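PDB 2G0D: nisin biosynthesis protein nisC from Lactococcus lactis subsp. lactis, which is the zinc-dependent cyclase of nisin biosynthesis, closing the thioether (lanthionine and methyllanthionine) rings by adding cysteine thiols to dehydrated residues of the precursor peptide. Local coordinates for residues Leu44-Asn49 with Ile390-Trp395; Gly39-Leu44 with Lys58-Tyr63; Leu251-Leu256 with Arg268-Ile273; Gly198-Gly203 with Ile236-Lys241. All coordinates share one frame; numbering follows the deposited sequence.

Contact 1: residues Leu44-Asn49 with Ile390-Trp395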
loop_
_atom_site.group_PDB
_atom_site.type_symbol
_atom_site.label_atom_id
_atom_site.label_comp_id
_atom_site.label_asym_id
_atom_site.label_seq_id
_atom_site.Cartn_x
_atom_site.Cartn_y
_atom_site.Cartn_z
ATOM N N LEU A 44 -10.993 11.942 8.017
ATOM C CA LEU A 44 -11.727 12.697 9.045
ATOM C C LEU A 44 -11.211 12.375 10.441
ATOM O O LEU A 44 -11.139 13.252 11.304
ATOM C CB LEU A 44 -13.233 12.386 8.979
ATOM C CG LEU A 44 -14.112 12.952 7.855
ATOM C CD1 LEU A 44 -15.544 12.405 7.952
ATOM C CD2 LEU A 44 -14.148 14.459 7.874
ATOM N N ALA A 45 -10.855 11.101 10.640
ATOM C CA ALA A 45 -10.407 10.604 11.933
ATOM C C ALA A 45 -9.093 11.224 12.316
ATOM O O ALA A 45 -8.842 11.482 13.479
ATOM C CB ALA A 45 -10.308 9.089 11.919
ATOM N N GLU A 46 -8.257 11.467 11.317
ATOM C CA GLU A 46 -6.987 12.145 11.498
ATOM C C GLU A 46 -7.093 13.635 11.813
ATOM O O GLU A 46 -6.076 14.312 11.974
ATOM C CB GLU A 46 -6.137 11.981 10.249
ATOM C CG GLU A 46 -5.483 10.640 10.139
ATOM C CD GLU A 46 -4.563 10.287 11.304
ATOM O OE1 GLU A 46 -4.322 11.154 12.181
ATOM O OE2 GLU A 46 -4.095 9.118 11.329
ATOM N N LEU A 47 -8.310 14.150 11.884
ATOM C CA LEU A 47 -8.521 15.573 12.101
ATOM C C LEU A 47 -9.027 15.835 13.511
ATOM O O LEU A 47 -9.546 16.911 13.789
ATOM C CB LEU A 47 -9.503 16.118 11.069
ATOM C CG LEU A 47 -9.101 16.039 9.596
ATOM C CD1 LEU A 47 -10.206 16.680 8.758
ATOM C CD2 LEU A 47 -7.781 16.758 9.367
ATOM N N LYS A 48 -8.833 14.853 14.396
ATOM C CA LYS A 48 -9.350 14.876 15.764
ATOM C C LYS A 48 -8.884 16.077 16.600
ATOM O O LYS A 48 -9.658 16.608 17.408
ATOM C CB LYS A 48 -9.048 13.555 16.494
ATOM C CG LYS A 48 -9.551 13.538 17.931
ATOM C CD LYS A 48 -9.566 12.140 18.543
ATOM C CE LYS A 48 -10.116 12.235 19.983
ATOM N NZ LYS A 48 -10.288 10.919 20.684
ATOM N N ASN A 49 -7.633 16.506 16.410
ATOM C CA ASN A 49 -7.173 17.717 17.084
ATOM C C ASN A 49 -7.950 18.965 16.662
ATOM O O ASN A 49 -7.994 19.924 17.428
ATOM C CB ASN A 49 -5.656 17.943 16.916
ATOM C CG ASN A 49 -5.251 18.135 15.474
ATOM O OD1 ASN A 49 -5.488 17.262 14.640
ATOM N ND2 ASN A 49 -4.634 19.280 15.167
ATOM N N ILE A 390 1.030 13.529 15.030
ATOM C CA ILE A 390 0.430 12.381 15.695
ATOM C C ILE A 390 -0.638 11.767 14.768
ATOM O O ILE A 390 -1.551 12.467 14.301
ATOM C CB ILE A 390 -0.146 12.716 17.094
ATOM C CG1 ILE A 390 0.993 12.986 18.087
ATOM C CG2 ILE A 390 -1.010 11.559 17.643
ATOM C CD1 ILE A 390 0.531 13.390 19.441
ATOM N N ASN A 391 -0.469 10.476 14.467
ATOM C CA ASN A 391 -1.451 9.715 13.687
ATOM C C ASN A 391 -2.444 9.091 14.610
ATOM O O ASN A 391 -2.085 8.237 15.433
ATOM C CB ASN A 391 -0.796 8.617 12.822
ATOM C CG ASN A 391 -0.138 9.172 11.583
ATOM O OD1 ASN A 391 -0.342 8.652 10.494
ATOM N ND2 ASN A 391 0.619 10.266 11.732
ATOM N N PHE A 392 -3.689 9.531 14.478
ATOM C CA PHE A 392 -4.792 8.955 15.216
ATOM C C PHE A 392 -5.215 7.582 14.635
ATOM O O PHE A 392 -5.822 6.781 15.342
ATOM C CB PHE A 392 -5.973 9.928 15.204
ATOM C CG PHE A 392 -5.675 11.251 15.863
ATOM C CD1 PHE A 392 -5.609 11.351 17.258
ATOM C CD2 PHE A 392 -5.444 12.396 15.093
ATOM C CE1 PHE A 392 -5.320 12.578 17.873
ATOM C CE2 PHE A 392 -5.161 13.623 15.689
ATOM C CZ PHE A 392 -5.095 13.719 17.086
ATOM N N THR A 393 -4.861 7.317 13.367
ATOM C CA THR A 393 -5.338 6.126 12.662
ATOM C C THR A 393 -4.168 5.309 12.164
ATOM O O THR A 393 -3.024 5.762 12.232
ATOM C CB THR A 393 -6.181 6.495 11.397
ATOM O OG1 THR A 393 -5.329 7.065 10.393
ATOM C CG2 THR A 393 -7.307 7.495 11.726
ATOM N N TYR A 394 -4.463 4.136 11.590
ATOM C CA TYR A 394 -3.430 3.324 10.944
ATOM C C TYR A 394 -3.414 3.461 9.429
ATOM O O TYR A 394 -3.027 2.521 8.726
ATOM C CB TYR A 394 -3.539 1.835 11.369
ATOM C CG TYR A 394 -3.366 1.613 12.862
ATOM C CD1 TYR A 394 -2.118 1.335 13.405
ATOM C CD2 TYR A 394 -4.454 1.720 13.723
ATOM C CE1 TYR A 394 -1.949 1.147 14.800
ATOM C CE2 TYR A 394 -4.315 1.558 15.107
ATOM C CZ TYR A 394 -3.064 1.267 15.637
ATOM O OH TYR A 394 -2.959 1.072 17.005
ATOM N N TRP A 395 -3.825 4.612 8.909
ATOM C CA TRP A 395 -3.936 4.789 7.443
ATOM C C TRP A 395 -2.674 4.429 6.671
ATOM O O TRP A 395 -2.755 3.889 5.560
ATOM C CB TRP A 395 -4.366 6.215 7.054
ATOM C CG TRP A 395 -3.331 7.313 7.264
ATOM C CD1 TRP A 395 -3.007 7.926 8.460
ATOM C CD2 TRP A 395 -2.544 7.973 6.252
ATOM N NE1 TRP A 395 -2.071 8.904 8.242
ATOM C CE2 TRP A 395 -1.765 8.957 6.908
ATOM C CE3 TRP A 395 -2.423 7.828 4.851
ATOM C CZ2 TRP A 395 -0.868 9.795 6.219
ATOM C CZ3 TRP A 395 -1.535 8.666 4.167
ATOM C CH2 TRP A 395 -0.760 9.630 4.856
#
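The carboxylate of Glu46 meets the loop at Phe392 and Thr393 and takes three hydrogen bonds from it. OE1 accepts from the backbone N of Phe392 (2.9 Å) on its syn side, in a fairly straight bond with an N-H...O angle of 158°. OE2 is gripped twice, by OG1 of Thr393 at 2.6 Å, on the anti side, and by N of the same residue at 2.8 Å, which comes from well above the carboxylate plane. Both donors of Thr393 lie on the same face of that plane. A bend at chi2 (-59°) folds the Glu46 chain back so that its end meets the 390-395 loop. The threonine hydroxyl also accepts from the backbone N of Trp395, making an ST turn, so Glu46 binds a hydroxyl whose orientation is also constrained by that bond. Trp395 offers its CD1 edge to OE2 at 3.3 Å. On the other flank, CB of Lys48 sits squarely over one face of the Phe392 ring, 3.8 Å from its centroid, a CH-pi contact; OD1 of Asn49 approaches the rim near the ring plane. CB of Ala45 and CG2 of Thr393 are pressed together at 3.4 Å, closer than methyl groups usually pack. The contact ties the end of helix 37-45 and the turn after it to the loop following helix 376-387, joining parts of the alpha toroid that are far apart in sequence. Lys385 forms a salt bridge with OE1, and with this charge and three donors around it the buried Glu46 is probably ionised.

Contact 2: residues Gly39-Leu44 with Lys58-Tyr63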
loop_
_atom_site.group_PDB
_atom_site.type_symbol
_atom_site.label_atom_id
_atom_site.label_comp_id
_atom_site.label_asym_id
_atom_site.label_seq_id
_atom_site.Cartn_x
_atom_site.Cartn_y
_atom_site.Cartn_z
ATOM N N GLY A 39 -11.723 5.272 3.196
ATOM C CA GLY A 39 -10.735 6.372 2.981
ATOM C C GLY A 39 -11.198 7.696 3.578
ATOM O O GLY A 39 -10.415 8.441 4.182
ATOM N N ILE A 40 -12.500 7.960 3.470
ATOM C CA ILE A 40 -13.085 9.160 4.042
ATOM C C ILE A 40 -13.049 9.161 5.577
ATOM O O ILE A 40 -12.694 10.178 6.186
ATOM C CB ILE A 40 -14.544 9.353 3.557
ATOM C CG1 ILE A 40 -14.608 9.311 2.024
ATOM C CG2 ILE A 40 -15.107 10.664 4.059
ATOM C CD1 ILE A 40 -13.619 10.238 1.286
ATOM N N ILE A 41 -13.427 8.027 6.181
ATOM C CA ILE A 41 -13.346 7.814 7.618
ATOM C C ILE A 41 -11.912 8.063 8.103
ATOM O O ILE A 41 -11.730 8.736 9.107
ATOM C CB ILE A 41 -13.803 6.363 7.995
ATOM C CG1 ILE A 41 -15.331 6.214 7.809
ATOM C CG2 ILE A 41 -13.399 6.003 9.412
ATOM C CD1 ILE A 41 -15.827 4.734 7.719
ATOM N N LEU A 42 -10.904 7.554 7.381
ATOM C CA LEU A 42 -9.483 7.787 7.773
ATOM C C LEU A 42 -9.076 9.247 7.761
ATOM O O LEU A 42 -8.482 9.735 8.724
ATOM C CB LEU A 42 -8.494 6.945 6.966
ATOM C CG LEU A 42 -8.577 5.454 7.322
ATOM C CD1 LEU A 42 -7.865 4.587 6.296
ATOM C CD2 LEU A 42 -8.004 5.205 8.739
ATOM N N MET A 43 -9.445 9.952 6.699
ATOM C CA MET A 43 -9.117 11.367 6.572
ATOM C C MET A 43 -9.729 12.191 7.707
ATOM O O MET A 43 -9.063 13.031 8.280
ATOM C CB MET A 43 -9.573 11.910 5.225
ATOM C CG MET A 43 -9.520 13.453 5.176
ATOM S SD MET A 43 -10.563 14.180 3.920
ATOM C CE MET A 43 -12.170 13.932 4.636
ATOM N N LEU A 44 -10.993 11.942 8.017
ATOM C CA LEU A 44 -11.727 12.697 9.045
ATOM C C LEU A 44 -11.211 12.375 10.441
ATOM O O LEU A 44 -11.139 13.252 11.304
ATOM C CB LEU A 44 -13.233 12.386 8.979
ATOM C CG LEU A 44 -14.112 12.952 7.855
ATOM C CD1 LEU A 44 -15.544 12.405 7.952
ATOM C CD2 LEU A 44 -14.148 14.459 7.874
ATOM N N LYS A 58 -19.085 12.331 14.409
ATOM C CA LYS A 58 -20.490 12.040 14.121
ATOM C C LYS A 58 -20.645 11.491 12.697
ATOM O O LYS A 58 -21.315 10.479 12.485
ATOM C CB LYS A 58 -21.342 13.304 14.335
ATOM C CG LYS A 58 -22.840 13.123 14.203
ATOM C CD LYS A 58 -23.458 12.585 15.507
ATOM C CE LYS A 58 -23.974 11.160 15.365
ATOM N NZ LYS A 58 -25.344 11.196 14.755
ATOM N N LYS A 59 -20.014 12.164 11.731
ATOM C CA LYS A 59 -19.978 11.695 10.347
ATOM C C LYS A 59 -19.355 10.318 10.238
ATOM O O LYS A 59 -19.871 9.446 9.547
ATOM C CB LYS A 59 -19.241 12.691 9.440
ATOM C CG LYS A 59 -19.769 14.120 9.502
ATOM C CD LYS A 59 -21.223 14.252 9.041
ATOM C CE LYS A 59 -21.728 15.662 9.299
ATOM N NZ LYS A 59 -23.052 15.912 8.665
ATOM N N ILE A 60 -18.235 10.122 10.919
ATOM C CA ILE A 60 -17.565 8.832 10.916
ATOM C C ILE A 60 -18.566 7.756 11.338
ATOM O O ILE A 60 -18.769 6.765 10.612
ATOM C CB ILE A 60 -16.283 8.863 11.792
ATOM C CG1 ILE A 60 -15.181 9.644 11.058
ATOM C CG2 ILE A 60 -15.775 7.438 12.113
ATOM C CD1 ILE A 60 -14.200 10.345 11.977
ATOM N N ASP A 61 -19.236 7.990 12.469
ATOM C CA ASP A 61 -20.189 7.022 13.002
ATOM C C ASP A 61 -21.377 6.837 12.062
ATOM O O ASP A 61 -21.843 5.718 11.877
ATOM C CB ASP A 61 -20.609 7.386 14.423
ATOM C CG ASP A 61 -19.483 7.158 15.440
ATOM O OD1 ASP A 61 -18.704 6.196 15.279
ATOM O OD2 ASP A 61 -19.384 7.937 16.412
ATOM N N ASN A 62 -21.817 7.926 11.430
ATOM C CA ASN A 62 -22.804 7.848 10.367
ATOM C C ASN A 62 -22.342 6.912 9.259
ATOM O O ASN A 62 -23.078 6.014 8.843
ATOM C CB ASN A 62 -23.082 9.242 9.780
ATOM C CG ASN A 62 -23.939 10.095 10.688
ATOM O OD1 ASN A 62 -24.535 9.588 11.647
ATOM N ND2 ASN A 62 -24.004 11.405 10.401
ATOM N N TYR A 63 -21.117 7.139 8.775
ATOM C CA TYR A 63 -20.599 6.382 7.650
ATOM C C TYR A 63 -20.359 4.923 8.054
ATOM O O TYR A 63 -20.534 4.021 7.236
ATOM C CB TYR A 63 -19.316 7.030 7.098
ATOM C CG TYR A 63 -19.475 8.460 6.610
ATOM C CD1 TYR A 63 -20.726 8.965 6.222
ATOM C CD2 TYR A 63 -18.368 9.301 6.512
ATOM C CE1 TYR A 63 -20.873 10.274 5.760
ATOM C CE2 TYR A 63 -18.492 10.598 6.042
ATOM C CZ TYR A 63 -19.750 11.087 5.671
ATOM O OH TYR A 63 -19.871 12.381 5.220
#
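CE2 of the Tyr63 ring meets CG2 of Ile40 at 3.9 Å and CD1 of Leu44 at 4.0 Å, both approaching obliquely. One face carries the carbonyl O of Lys59, one turn earlier in the same helix, 3.1 Å above the plane and offset toward the rim. The two segments belong to an antiparallel helical hairpin of the alpha toroid, their axes 9.7 Å apart and inclined at 162°. Between these segments the contacts are made by aliphatic and ring carbons, and no hydrogen bond crosses. Ile41 lies closest in the backbone to Ile60, and their CG2 branches touch. CG1 of Ile41 runs past CB of Tyr63, the two side chains sliding by each other in opposite directions. The CD1 branch of Leu44 reaches CB of Lys59 as well as the tyrosine ring. Helix 3-20 lies against the same cluster, and there Asp16 takes the polar ends of both Lys59, in a salt bridge, and Tyr63, through its hydroxyl. In Ile60, CG1 stands anti to the carbonyl carbon (chi1 -74°), and the extended chain beyond it brings CD1 to 3.8 Å from CB of Leu44.

Contact 3: residues Leu251-Leu256 with Arg268-Ile273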
loop_
_atom_site.group_PDB
_atom_site.type_symbol
_atom_site.label_atom_id
_atom_site.label_comp_id
_atom_site.label_asym_id
_atom_site.label_seq_id
_atom_site.Cartn_x
_atom_site.Cartn_y
_atom_site.Cartn_z
ATOM N N LEU A 251 16.927 2.820 -11.417
ATOM C CA LEU A 251 15.682 2.610 -12.177
ATOM C C LEU A 251 15.446 1.124 -12.469
ATOM O O LEU A 251 16.390 0.347 -12.589
ATOM C CB LEU A 251 15.652 3.434 -13.470
ATOM C CG LEU A 251 15.364 4.935 -13.303
ATOM C CD1 LEU A 251 15.719 5.706 -14.543
ATOM C CD2 LEU A 251 13.880 5.215 -12.856
ATOM N N TRP A 252 14.170 0.750 -12.531
ATOM C CA TRP A 252 13.757 -0.608 -12.799
ATOM C C TRP A 252 12.555 -0.546 -13.721
ATOM O O TRP A 252 11.673 0.326 -13.560
ATOM C CB TRP A 252 13.335 -1.307 -11.494
ATOM C CG TRP A 252 14.469 -1.756 -10.607
ATOM C CD1 TRP A 252 15.029 -3.000 -10.579
ATOM C CD2 TRP A 252 15.145 -0.991 -9.587
ATOM N NE1 TRP A 252 16.025 -3.057 -9.626
ATOM C CE2 TRP A 252 16.117 -1.847 -9.000
ATOM C CE3 TRP A 252 15.017 0.317 -9.100
ATOM C CZ2 TRP A 252 16.965 -1.429 -7.968
ATOM C CZ3 TRP A 252 15.866 0.741 -8.074
ATOM C CH2 TRP A 252 16.842 -0.132 -7.527
ATOM N N LYS A 253 12.506 -1.462 -14.681
ATOM C CA LYS A 253 11.307 -1.654 -15.494
ATOM C C LYS A 253 10.180 -2.201 -14.618
ATOM O O LYS A 253 10.431 -2.818 -13.570
ATOM C CB LYS A 253 11.578 -2.637 -16.629
ATOM C CG LYS A 253 12.695 -2.228 -17.576
ATOM C CD LYS A 253 13.159 -3.414 -18.407
ATOM C CE LYS A 253 12.093 -3.925 -19.351
ATOM N NZ LYS A 253 12.476 -5.277 -19.853
ATOM N N ASP A 254 8.942 -1.982 -15.059
ATOM C CA ASP A 254 7.749 -2.429 -14.333
ATOM C C ASP A 254 7.660 -3.948 -14.305
ATOM O O ASP A 254 7.080 -4.524 -13.387
ATOM C CB ASP A 254 6.476 -1.907 -15.011
ATOM C CG ASP A 254 6.183 -0.442 -14.724
ATOM O OD1 ASP A 254 7.000 0.260 -14.082
ATOM O OD2 ASP A 254 5.106 0.007 -15.178
ATOM N N GLY A 255 8.207 -4.586 -15.334
ATOM C CA GLY A 255 8.101 -6.036 -15.497
ATOM C C GLY A 255 9.342 -6.614 -16.158
ATOM O O GLY A 255 9.992 -5.933 -16.963
ATOM N N LEU A 256 9.668 -7.865 -15.803
ATOM C CA LEU A 256 10.794 -8.610 -16.385
ATOM C C LEU A 256 10.265 -9.856 -17.068
ATOM O O LEU A 256 9.480 -10.597 -16.488
ATOM C CB LEU A 256 11.833 -9.010 -15.327
ATOM C CG LEU A 256 12.535 -7.891 -14.559
ATOM C CD1 LEU A 256 13.414 -8.473 -13.481
ATOM C CD2 LEU A 256 13.337 -6.942 -15.448
ATOM N N ARG A 268 15.189 -5.944 -23.308
ATOM C CA ARG A 268 14.402 -4.897 -23.938
ATOM C C ARG A 268 14.194 -3.770 -22.939
ATOM O O ARG A 268 13.821 -4.013 -21.787
ATOM C CB ARG A 268 13.037 -5.422 -24.415
ATOM C CG ARG A 268 13.063 -6.692 -25.288
ATOM C CD ARG A 268 13.868 -6.512 -26.552
ATOM N NE ARG A 268 13.358 -7.304 -27.675
ATOM C CZ ARG A 268 13.876 -8.454 -28.111
ATOM N NH1 ARG A 268 14.943 -8.994 -27.525
ATOM N NH2 ARG A 268 13.322 -9.066 -29.152
ATOM N N GLU A 269 14.456 -2.549 -23.396
ATOM C CA GLU A 269 14.177 -1.346 -22.624
ATOM C C GLU A 269 12.670 -1.132 -22.505
ATOM O O GLU A 269 11.895 -1.560 -23.373
ATOM C CB GLU A 269 14.851 -0.113 -23.251
ATOM C CG GLU A 269 14.292 0.309 -24.606
ATOM C CD GLU A 269 14.863 1.627 -25.108
ATOM O OE1 GLU A 269 15.749 2.206 -24.445
ATOM O OE2 GLU A 269 14.423 2.091 -26.181
ATOM N N ALA A 270 12.271 -0.488 -21.412
ATOM C CA ALA A 270 10.888 -0.045 -21.216
ATOM C C ALA A 270 10.575 1.229 -22.027
ATOM O O ALA A 270 11.457 2.091 -22.233
ATOM C CB ALA A 270 10.620 0.187 -19.749
ATOM N N SER A 271 9.328 1.324 -22.492
ATOM C CA SER A 271 8.812 2.535 -23.137
ATOM C C SER A 271 8.519 3.610 -22.100
ATOM O O SER A 271 8.714 4.798 -22.356
ATOM C CB SER A 271 7.516 2.234 -23.899
ATOM O OG SER A 271 7.778 1.732 -25.191
ATOM N N PHE A 272 8.041 3.171 -20.931
ATOM C CA PHE A 272 7.579 4.078 -19.888
ATOM C C PHE A 272 7.847 3.523 -18.508
ATOM O O PHE A 272 7.258 2.523 -18.102
ATOM C CB PHE A 272 6.077 4.337 -20.025
ATOM C CG PHE A 272 5.560 5.386 -19.063
ATOM C CD1 PHE A 272 5.703 6.735 -19.351
ATOM C CD2 PHE A 272 4.963 5.015 -17.860
ATOM C CE1 PHE A 272 5.247 7.702 -18.465
ATOM C CE2 PHE A 272 4.502 5.978 -16.970
ATOM C CZ PHE A 272 4.642 7.327 -17.279
ATOM N N ILE A 273 8.753 4.169 -17.794
ATOM C CA ILE A 273 8.952 3.929 -16.371
ATOM C C ILE A 273 8.549 5.242 -15.700
ATOM O O ILE A 273 8.727 6.321 -16.292
ATOM C CB ILE A 273 10.431 3.623 -16.061
ATOM C CG1 ILE A 273 10.924 2.397 -16.850
ATOM C CG2 ILE A 273 10.660 3.456 -14.552
ATOM C CD1 ILE A 273 12.446 2.331 -16.942
HETATM O O HOH W 1 8.466 -0.323 -17.288
#
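Lys253 reaches across from one loop to the other and ends on the backbone of Arg268. From CB the chain leaves with CG anti to the carbonyl carbon, and CG packs against the methyl CB of Ala270 at 3.9 Å. CD passes on toward O of Arg268, 3.5 Å away. A bend at chi3 (65°) turns the last part of the chain, so that CE closes to 3.0 Å from that same oxygen. NZ then donates to O of Arg268 at 2.7 Å, lying in the carbonyl plane with a C=O...N angle of 157°. The ammonium group has a second partner in Glu260, a salt bridge, and the same carboxylate oxygen accepts from the backbone N of Arg268; the three groups thus fasten one another. At the far end of the contact Ile273 turns CG2 to O of Trp252 (3.4 Å) and to CD2 of Leu251. Between these two ends a water bridges the two segments, accepting from N of Asp254 and donating to O of Phe272. Trp252 itself points away, and its NE1 donates to the backbone O of Tyr239. Joined by side chain, water and apolar packing, the two segments close off an excursion that carries helix 258-263, beside the short two-stranded sheet of the LanC-type alpha toroid.

Contact 4: residues Gly198-Gly203 with Ile236-Lys241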
loop_
_atom_site.group_PDB
_atom_site.type_symbol
_atom_site.label_atom_id
_atom_site.label_comp_id
_atom_site.label_asym_id
_atom_site.label_seq_id
_atom_site.Cartn_x
_atom_site.Cartn_y
_atom_site.Cartn_z
ATOM N N GLY A 198 4.208 -12.582 -21.169
ATOM C CA GLY A 198 4.102 -12.452 -19.718
ATOM C C GLY A 198 5.222 -11.624 -19.106
ATOM O O GLY A 198 6.047 -11.043 -19.824
ATOM N N CYS A 199 5.229 -11.547 -17.772
ATOM C CA CYS A 199 6.313 -10.928 -17.018
ATOM C C CYS A 199 6.253 -11.251 -15.524
ATOM O O CYS A 199 5.219 -11.685 -14.998
ATOM C CB CYS A 199 6.328 -9.399 -17.216
ATOM S SG CYS A 199 5.039 -8.508 -16.319
ATOM N N LEU A 200 7.389 -11.043 -14.867
ATOM C CA LEU A 200 7.462 -10.868 -13.425
ATOM C C LEU A 200 7.213 -9.393 -13.099
ATOM O O LEU A 200 8.015 -8.522 -13.484
ATOM C CB LEU A 200 8.850 -11.272 -12.921
ATOM C CG LEU A 200 9.148 -11.214 -11.423
ATOM C CD1 LEU A 200 8.231 -12.187 -10.642
ATOM C CD2 LEU A 200 10.637 -11.522 -11.164
ATOM N N ASN A 201 6.106 -9.118 -12.407
ATOM C CA ASN A 201 5.751 -7.746 -12.001
ATOM C C ASN A 201 6.699 -7.241 -10.906
ATOM O O ASN A 201 6.987 -7.955 -9.937
ATOM C CB ASN A 201 4.277 -7.666 -11.573
ATOM C CG ASN A 201 3.811 -6.240 -11.334
ATOM O OD1 ASN A 201 4.342 -5.541 -10.466
ATOM N ND2 ASN A 201 2.806 -5.809 -12.088
ATOM N N MET A 202 7.203 -6.021 -11.100
ATOM C CA MET A 202 8.302 -5.474 -10.293
ATOM C C MET A 202 7.911 -4.205 -9.533
ATOM O O MET A 202 8.759 -3.478 -9.004
ATOM C CB MET A 202 9.521 -5.237 -11.199
ATOM C CG MET A 202 10.189 -6.549 -11.748
ATOM S SD MET A 202 11.130 -7.400 -10.459
ATOM C CE MET A 202 9.939 -8.588 -10.013
ATOM N N GLY A 203 6.612 -3.953 -9.482
ATOM C CA GLY A 203 6.057 -2.815 -8.751
ATOM C C GLY A 203 5.811 -3.169 -7.301
ATOM O O GLY A 203 5.740 -4.341 -6.941
ATOM N N ILE A 236 15.395 -9.285 -2.948
ATOM C CA ILE A 236 16.328 -8.175 -3.015
ATOM C C ILE A 236 17.424 -8.461 -4.038
ATOM O O ILE A 236 17.768 -7.597 -4.840
ATOM C CB ILE A 236 16.909 -7.801 -1.634
ATOM C CG1 ILE A 236 15.801 -7.278 -0.714
ATOM C CG2 ILE A 236 17.978 -6.705 -1.778
ATOM C CD1 ILE A 236 16.138 -7.384 0.756
ATOM N N PHE A 237 17.945 -9.690 -4.025
ATOM C CA PHE A 237 18.937 -10.148 -5.016
ATOM C C PHE A 237 18.430 -9.939 -6.459
ATOM O O PHE A 237 19.212 -9.559 -7.347
ATOM C CB PHE A 237 19.291 -11.624 -4.755
ATOM C CG PHE A 237 20.301 -12.211 -5.723
ATOM C CD1 PHE A 237 21.634 -12.353 -5.355
ATOM C CD2 PHE A 237 19.905 -12.681 -6.975
ATOM C CE1 PHE A 237 22.578 -12.939 -6.237
ATOM C CE2 PHE A 237 20.839 -13.257 -7.869
ATOM C CZ PHE A 237 22.172 -13.385 -7.488
ATOM N N ILE A 238 17.129 -10.160 -6.680
ATOM C CA ILE A 238 16.527 -9.950 -8.006
ATOM C C ILE A 238 16.457 -8.457 -8.355
ATOM O O ILE A 238 16.682 -8.080 -9.500
ATOM C CB ILE A 238 15.131 -10.630 -8.162
ATOM C CG1 ILE A 238 15.264 -12.159 -8.109
ATOM C CG2 ILE A 238 14.463 -10.204 -9.473
ATOM C CD1 ILE A 238 13.948 -12.890 -7.938
ATOM N N TYR A 239 16.154 -7.611 -7.371
ATOM C CA TYR A 239 16.240 -6.165 -7.594
ATOM C C TYR A 239 17.662 -5.730 -7.929
ATOM O O TYR A 239 17.869 -4.968 -8.882
ATOM C CB TYR A 239 15.605 -5.361 -6.444
ATOM C CG TYR A 239 14.117 -5.269 -6.653
ATOM C CD1 TYR A 239 13.555 -4.241 -7.427
ATOM C CD2 TYR A 239 13.273 -6.258 -6.148
ATOM C CE1 TYR A 239 12.177 -4.194 -7.673
ATOM C CE2 TYR A 239 11.903 -6.217 -6.371
ATOM C CZ TYR A 239 11.364 -5.188 -7.129
ATOM O OH TYR A 239 10.016 -5.182 -7.326
ATOM N N GLU A 240 18.636 -6.244 -7.180
ATOM C CA GLU A 240 20.033 -5.899 -7.400
ATOM C C GLU A 240 20.490 -6.332 -8.787
ATOM O O GLU A 240 21.265 -5.618 -9.439
ATOM C CB GLU A 240 20.950 -6.533 -6.322
ATOM C CG GLU A 240 20.927 -5.834 -4.947
ATOM C CD GLU A 240 21.467 -4.402 -5.002
ATOM O OE1 GLU A 240 22.674 -4.192 -4.742
ATOM O OE2 GLU A 240 20.678 -3.479 -5.319
ATOM N N LYS A 241 20.011 -7.492 -9.240
ATOM C CA LYS A 241 20.471 -8.040 -10.520
ATOM C C LYS A 241 19.910 -7.256 -11.702
ATOM O O LYS A 241 20.639 -6.949 -12.646
ATOM C CB LYS A 241 20.128 -9.528 -10.672
ATOM C CG LYS A 241 21.123 -10.318 -11.559
ATOM C CD LYS A 241 22.365 -10.746 -10.735
ATOM C CE LYS A 241 23.282 -11.706 -11.485
ATOM N NZ LYS A 241 24.105 -11.023 -12.546
#
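Met202 and Tyr239 run past each other in opposite directions, the methionine coming from the loop after strand 200-201 and the tyrosine from helix 226-242. Two bends, at chi2 (-74°) and chi3, fold the thioether back toward the ring. SD lies 4.5 Å from the centroid of the Tyr239 ring and well off its normal, an oblique Met-aromatic contact in which CZ is among the nearest ring atoms. The phenol group meets the backbone of the same residue: OH of Tyr239 donates to O of Met202 at 2.7 Å. That oxygen sits at the ring edge, in the plane of the ring, yet the hydroxyl stands above the plane of the peptide carbonyl, with a C=O...O angle of only 102°. Tyr239 thus contacts Met202 at both its carbonyl and its sulfur. In the LanC-type alpha toroid this packs a helix against the small antiparallel sheet of strands 200-201 and 255-256. Asn201 points away from the helix and opens an Asx turn: its OD1 accepts from N of Gly203 at 2.9 Å, which shapes the backbone around Met202. ND2 of Asn201 is bound by Tyr279. Trp252 also meets the Tyr239 ring edge-to-face. Ile238 presents CG2 to both SD of Met202 and CD2 of Leu200, the latter pair 4.4 Å apart.

Overall arrangement
The four contacts form two pairs on opposite sides of the chain's centre. Contacts 1 and 2 share Leu44 and helix 37-45, with centres 11 Å apart; Leu42 CD2 packs on Thr393 CB at 3.5 Å. Contacts 3 and 4, also 11 Å apart between centres, meet through the two-stranded sheet, where N of Met202 lies 2.7 Å from O of Asp254 in a probable hydrogen bond. Between the pairs the nearest atoms are about 17 Å apart, for contacts 1 and 4. The zinc ion, bound by Cys278, Cys324 and His325, lies close to the second pair: the Asp254 side chain and Gly203 each lie about 9 Å from it.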